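Local structure of penicillin-binding protein 2B (Streptococcus pneumoniae, 2WAD) at residues 338-343 against 650-655. The protein cross-links the peptides of adjacent glycan strands in cell-wall peptidoglycan as a transpeptidase and is a target of penicillin. Sequence-based numbering, arbitrary orientation.
Sequences KYSEGV and VFPHNT. With ZN (zinc ion), chain E.
Val343 and Phe651 meet where strand 342-348 begins beside the end of its antiparallel neighbour 645-650 in the central sheet of the transpeptidase domain, Phe651 lying just past that end. Val343 sits over one face of the Phe651 ring in a CH-pi contact, CB lying 4.2 Å from the ring centroid and 14° off its normal. With CG2 anti to the backbone N, this methyl reaches the rim of the ring, 3.6 Å from CD2 of Phe651. ND2 of Asn654 lies above the opposite face, near the rim, while Phe328 of helix 314-334 meets the ring with nearly parallel planes.

Ser340, just before strand 342-348, makes the direct hydrogen bond between the segments: its hydroxyl, turned anti to the backbone N (chi1 176°), donates to the carbonyl of Pro652, OG to O 2.6 Å, in the carbonyl plane. The same OG lies at the Phe651 ring edge and accepts a weak bond from Gly342 N. One water joins the backbones, accepting from Tyr339 N and donating to His653 O.

The bent chain of Glu341 crosses Pro652 obliquely, bringing its carboxylate against CB and CG of the proline ring and up to the His653 edge. OE1 of Glu341 approaches CD2 of His653 to 3.2 Å, in the imidazole plane, although the carboxylate is turned 47° from that plane. NE2 of His653 binds a zinc ion at 2.0 Å, and one zinc-bound water donates a weak hydrogen bond to OE2 of Glu341.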
loop_
_atom_site.group_PDB
_atom_site.type_symbol
_atom_site.label_atom_id
_atom_site.label_comp_id
_atom_site.label_asym_id
_atom_site.label_seq_id
_atom_site.Cartn_x
_atom_site.Cartn_y
_atom_site.Cartn_z
ATOM N N LYS A 338 -12.351 -8.404 24.129
ATOM C CA LYS A 338 -13.755 -8.358 23.737
ATOM C C LYS A 338 -14.119 -7.137 22.879
ATOM O O LYS A 338 -14.839 -7.257 21.882
ATOM C CB LYS A 338 -14.632 -8.392 24.985
ATOM C CG LYS A 338 -16.125 -8.420 24.681
ATOM C CD LYS A 338 -16.925 -8.361 25.981
ATOM C CE LYS A 338 -18.432 -8.228 25.739
ATOM N NZ LYS A 338 -19.202 -9.445 26.134
ATOM N N TYR A 339 -13.649 -5.961 23.291
ATOM C CA TYR A 339 -13.883 -4.727 22.537
ATOM C C TYR A 339 -12.676 -4.227 21.764
ATOM O O TYR A 339 -12.647 -3.061 21.403
ATOM C CB TYR A 339 -14.356 -3.623 23.478
ATOM C CG TYR A 339 -15.612 -4.044 24.198
ATOM C CD1 TYR A 339 -16.790 -4.236 23.493
ATOM C CD2 TYR A 339 -15.602 -4.318 25.556
ATOM C CE1 TYR A 339 -17.941 -4.650 24.126
ATOM C CE2 TYR A 339 -16.745 -4.745 26.202
ATOM C CZ TYR A 339 -17.916 -4.902 25.478
ATOM O OH TYR A 339 -19.079 -5.325 26.091
ATOM N N SER A 340 -11.699 -5.105 21.530
ATOM C CA SER A 340 -10.510 -4.789 20.742
ATOM C C SER A 340 -10.785 -4.940 19.248
ATOM O O SER A 340 -11.275 -5.984 18.812
ATOM C CB SER A 340 -9.353 -5.693 21.180
ATOM O OG SER A 340 -8.213 -5.467 20.371
ATOM N N GLU A 341 -10.435 -3.938 18.446
ATOM C CA GLU A 341 -10.634 -4.032 16.991
ATOM C C GLU A 341 -9.692 -4.968 16.255
ATOM O O GLU A 341 -9.830 -5.132 15.054
ATOM C CB GLU A 341 -10.430 -2.687 16.298
ATOM C CG GLU A 341 -10.972 -1.508 17.004
ATOM C CD GLU A 341 -9.961 -0.935 17.942
ATOM O OE1 GLU A 341 -10.004 -1.292 19.140
ATOM O OE2 GLU A 341 -9.160 -0.114 17.464
ATOM N N GLY A 342 -8.704 -5.543 16.924
ATOM C CA GLY A 342 -7.823 -6.471 16.223
ATOM C C GLY A 342 -6.402 -6.326 16.729
ATOM O O GLY A 342 -6.209 -5.713 17.753
ATOM N N VAL A 343 -5.426 -6.892 16.026
ATOM C CA VAL A 343 -4.051 -6.827 16.500
ATOM C C VAL A 343 -3.175 -6.730 15.249
ATOM O O VAL A 343 -3.524 -7.328 14.226
ATOM C CB VAL A 343 -3.702 -8.059 17.382
ATOM C CG1 VAL A 343 -3.872 -9.318 16.573
ATOM C CG2 VAL A 343 -2.245 -7.967 17.938
ATOM N N VAL A 650 0.712 -3.694 17.965
ATOM C CA VAL A 650 -0.340 -2.754 18.329
ATOM C C VAL A 650 -1.569 -3.594 18.635
ATOM O O VAL A 650 -2.074 -4.300 17.771
ATOM C CB VAL A 650 -0.633 -1.749 17.172
ATOM C CG1 VAL A 650 -1.793 -0.840 17.539
ATOM C CG2 VAL A 650 0.652 -0.912 16.852
ATOM N N PHE A 651 -2.025 -3.545 19.878
ATOM C CA PHE A 651 -3.116 -4.404 20.331
ATOM C C PHE A 651 -4.025 -3.520 21.160
ATOM O O PHE A 651 -3.861 -3.429 22.374
ATOM C CB PHE A 651 -2.556 -5.519 21.233
ATOM C CG PHE A 651 -3.494 -6.699 21.406
ATOM C CD1 PHE A 651 -4.851 -6.504 21.520
ATOM C CD2 PHE A 651 -3.001 -8.003 21.462
ATOM C CE1 PHE A 651 -5.727 -7.572 21.672
ATOM C CE2 PHE A 651 -3.866 -9.091 21.619
ATOM C CZ PHE A 651 -5.236 -8.870 21.732
ATOM N N PRO A 652 -4.974 -2.843 20.510
ATOM C CA PRO A 652 -5.746 -1.807 21.190
ATOM C C PRO A 652 -6.896 -2.339 22.065
ATOM O O PRO A 652 -7.452 -3.392 21.803
ATOM C CB PRO A 652 -6.306 -0.984 20.029
ATOM C CG PRO A 652 -6.284 -1.913 18.845
ATOM C CD PRO A 652 -5.233 -2.910 19.057
ATOM N N HIS A 653 -7.231 -1.598 23.112
ATOM C CA HIS A 653 -8.362 -1.866 23.991
ATOM C C HIS A 653 -8.422 -3.290 24.525
ATOM O O HIS A 653 -9.466 -3.930 24.513
ATOM C CB HIS A 653 -9.667 -1.420 23.329
ATOM C CG HIS A 653 -9.643 0.017 22.910
ATOM N ND1 HIS A 653 -9.546 1.043 23.826
ATOM C CD2 HIS A 653 -9.668 0.601 21.688
ATOM C CE1 HIS A 653 -9.523 2.203 23.187
ATOM N NE2 HIS A 653 -9.572 1.963 21.890
ATOM N N ASN A 654 -7.277 -3.786 24.976
ATOM C CA ASN A 654 -7.179 -5.050 25.688
ATOM C C ASN A 654 -7.237 -4.703 27.173
ATOM O O ASN A 654 -6.416 -3.932 27.663
ATOM C CB ASN A 654 -5.883 -5.795 25.316
ATOM C CG ASN A 654 -5.794 -7.195 25.936
ATOM O OD1 ASN A 654 -6.089 -7.375 27.120
ATOM N ND2 ASN A 654 -5.410 -8.190 25.131
ATOM N N THR A 655 -8.242 -5.219 27.871
ATOM C CA THR A 655 -8.487 -4.848 29.266
ATOM C C THR A 655 -7.769 -5.770 30.254
ATOM O O THR A 655 -7.893 -5.594 31.463
ATOM C CB THR A 655 -10.016 -4.805 29.629
ATOM O OG1 THR A 655 -10.654 -6.033 29.254
ATOM C CG2 THR A 655 -10.745 -3.658 28.941
HETATM ZN ZN ZN E . -8.972 3.124 20.366
HETATM O O HOH W 1 -11.820 -5.215 25.285
HETATM O O HOH W 2 -10.322 2.538 18.678
HETATM O O HOH W 3 -6.907 2.919 19.633
#